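Local coordinates for hypothetical protein MJ0764 (Methanocaldococcus jannaschii, PDB 2B8M) that is of unknown function but belongs to the RmlC-like cupin family and adopts the double-stranded beta-helix fold, at residues A[49-54]-A[82-87]. Residues are numbered along the deposited sequence; the frame is centred on the assembly and turned at random.
Sequences VHLIII and VKMLIQ
With CG beside the backbone N (chi1 -58°) and CD1 fully extended beyond it (chi2 174°), L51 reaches from strand 49-55 toward I86 on strand 83-87, whose CG1 arm takes the same course (chi1 -67°). The two side chains meet tip to tip: CD1 of L51 is 4.0 Å from CD1 of I86, and CD2 of L51 is 4.2 Å from that same I86 methyl, so the leucine fork presents both prongs to one isoleucine end. M84, a selenomethionine, approaches differently. Its chain runs straight out to SE, where the last torsion turns the terminal methyl CE toward I86. There CE of M84 lies 3.8 Å from CD1 of I86 along its own strand and 4.3 Å from CD1 of L51 across the gap. Three methyl-ended groups thus converge on one spot. No hydrogen bond joins the segments, and the CA atoms of L51 and I86 remain 10.1 Å apart, a gap bridged by apolar side chains. The contact is small, 123 Å² in all, but every touching residue is buried. M58 and V98 also pack on L51, while I86 and M84 touch L60 and L62, respectively, on the neighbouring strand 57-62. A bound 1,2-ethanediol, probably from the crystallisation liquor, lies beside M84. The backbone of 49-54 bonds with strands 74-78 and 93-100, whereas 83-87 belongs to the other sheet, so the contact spans the interior between two antiparallel sheets. Such inward-facing aliphatic packing between opposed sheets is characteristic of the cupin barrel, the double-stranded beta-helix.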
loop_
_atom_site.group_PDB
_atom_site.type_symbol
_atom_site.label_atom_id
_atom_site.label_comp_id
_atom_site.label_asym_id
_atom_site.label_seq_id
_atom_site.Cartn_x
_atom_site.Cartn_y
_atom_site.Cartn_z
ATOM N N VAL A 49 1.778 3.415 -11.069
ATOM C CA VAL A 49 2.465 2.717 -9.952
ATOM C C VAL A 49 2.723 3.638 -8.787
ATOM O O VAL A 49 3.153 4.774 -8.967
ATOM C CB VAL A 49 3.819 2.130 -10.411
ATOM C CG1 VAL A 49 4.630 1.487 -9.237
ATOM C CG2 VAL A 49 3.609 1.147 -11.540
ATOM N N HIS A 50 2.478 3.114 -7.594
ATOM C CA HIS A 50 2.967 3.696 -6.353
ATOM C C HIS A 50 3.721 2.680 -5.517
ATOM O O HIS A 50 3.249 1.566 -5.298
ATOM C CB HIS A 50 1.850 4.320 -5.512
ATOM C CG HIS A 50 1.227 5.517 -6.128
ATOM N ND1 HIS A 50 0.227 5.419 -7.070
ATOM C CD2 HIS A 50 1.486 6.842 -5.982
ATOM C CE1 HIS A 50 -0.136 6.640 -7.440
ATOM N NE2 HIS A 50 0.642 7.513 -6.834
ATOM N N LEU A 51 4.901 3.100 -5.099
ATOM C CA LEU A 51 5.866 2.299 -4.381
ATOM C C LEU A 51 5.834 2.812 -2.946
ATOM O O LEU A 51 6.183 3.949 -2.686
ATOM C CB LEU A 51 7.280 2.488 -4.994
ATOM C CG LEU A 51 7.355 2.119 -6.475
ATOM C CD1 LEU A 51 8.735 2.468 -7.012
ATOM C CD2 LEU A 51 7.031 0.657 -6.667
ATOM N N ILE A 52 5.395 1.975 -2.011
ATOM C CA ILE A 52 5.286 2.387 -0.615
ATOM C C ILE A 52 6.456 1.784 0.154
ATOM O O ILE A 52 6.499 0.579 0.430
ATOM C CB ILE A 52 3.927 1.935 0.008
ATOM C CG1 ILE A 52 2.724 2.478 -0.775
ATOM C CG2 ILE A 52 3.898 2.376 1.458
ATOM C CD1 ILE A 52 1.399 1.831 -0.422
ATOM N N ILE A 53 7.418 2.614 0.497
ATOM C CA ILE A 53 8.672 2.088 1.063
ATOM C C ILE A 53 8.587 2.030 2.571
ATOM O O ILE A 53 8.447 3.073 3.225
ATOM C CB ILE A 53 9.846 2.932 0.621
ATOM C CG1 ILE A 53 9.842 3.045 -0.912
ATOM C CG2 ILE A 53 11.167 2.329 1.114
ATOM C CD1 ILE A 53 10.939 3.828 -1.443
ATOM N N ILE A 54 8.685 0.835 3.148
ATOM C CA ILE A 54 8.584 0.721 4.596
ATOM C C ILE A 54 9.861 0.343 5.318
ATOM O O ILE A 54 9.890 0.462 6.538
ATOM C CB ILE A 54 7.433 -0.169 5.024
ATOM C CG1 ILE A 54 7.634 -1.587 4.516
ATOM C CG2 ILE A 54 6.055 0.375 4.485
ATOM C CD1 ILE A 54 6.699 -2.577 5.313
ATOM N N VAL A 82 6.538 3.847 -18.309
ATOM C CA VAL A 82 7.814 4.452 -17.970
ATOM C C VAL A 82 8.833 3.324 -17.677
ATOM O O VAL A 82 8.546 2.399 -16.879
ATOM C CB VAL A 82 7.669 5.377 -16.722
ATOM C CG1 VAL A 82 9.023 5.829 -16.181
ATOM C CG2 VAL A 82 6.830 6.598 -17.034
ATOM N N LYS A 83 10.017 3.426 -18.268
ATOM C CA LYS A 83 11.085 2.466 -18.037
ATOM C C LYS A 83 11.666 2.667 -16.664
ATOM O O LYS A 83 12.094 3.797 -16.322
ATOM C CB LYS A 83 12.189 2.619 -19.058
ATOM C CG LYS A 83 13.240 1.550 -18.964
ATOM C CD LYS A 83 14.046 1.423 -20.241
ATOM C CE LYS A 83 14.654 2.729 -20.700
ATOM N NZ LYS A 83 15.528 2.576 -21.868
HETATM N N MSE A 84 11.639 1.602 -15.876
HETATM C CA MSE A 84 12.113 1.671 -14.508
HETATM C C MSE A 84 12.992 0.513 -14.085
HETATM O O MSE A 84 12.910 -0.622 -14.600
HETATM C CB MSE A 84 10.951 1.719 -13.525
HETATM C CG MSE A 84 10.009 0.541 -13.659
HETATM SE SE MSE A 84 8.366 0.759 -12.605
HETATM C CE MSE A 84 9.160 0.810 -10.929
ATOM N N LEU A 85 13.863 0.839 -13.150
ATOM C CA LEU A 85 14.660 -0.159 -12.455
ATOM C C LEU A 85 14.713 0.156 -10.962
ATOM O O LEU A 85 15.014 1.308 -10.581
ATOM C CB LEU A 85 16.064 -0.127 -12.973
ATOM C CG LEU A 85 17.060 -1.050 -12.290
ATOM C CD1 LEU A 85 16.610 -2.468 -12.477
ATOM C CD2 LEU A 85 18.444 -0.790 -12.777
ATOM N N ILE A 86 14.413 -0.869 -10.159
ATOM C CA ILE A 86 14.498 -0.807 -8.720
ATOM C C ILE A 86 15.627 -1.656 -8.244
ATOM O O ILE A 86 15.640 -2.870 -8.466
ATOM C CB ILE A 86 13.192 -1.308 -8.060
ATOM C CG1 ILE A 86 12.030 -0.352 -8.374
ATOM C CG2 ILE A 86 13.318 -1.440 -6.560
ATOM C CD1 ILE A 86 10.676 -0.931 -7.969
ATOM N N GLN A 87 16.531 -1.031 -7.516
ATOM C CA GLN A 87 17.685 -1.691 -6.921
ATOM C C GLN A 87 17.784 -1.384 -5.435
ATOM O O GLN A 87 17.364 -0.317 -4.984
ATOM C CB GLN A 87 18.980 -1.212 -7.571
ATOM C CG GLN A 87 19.093 -1.369 -9.065
ATOM C CD GLN A 87 20.348 -0.710 -9.536
ATOM O OE1 GLN A 87 21.355 -1.376 -9.856
ATOM N NE2 GLN A 87 20.330 0.608 -9.556
#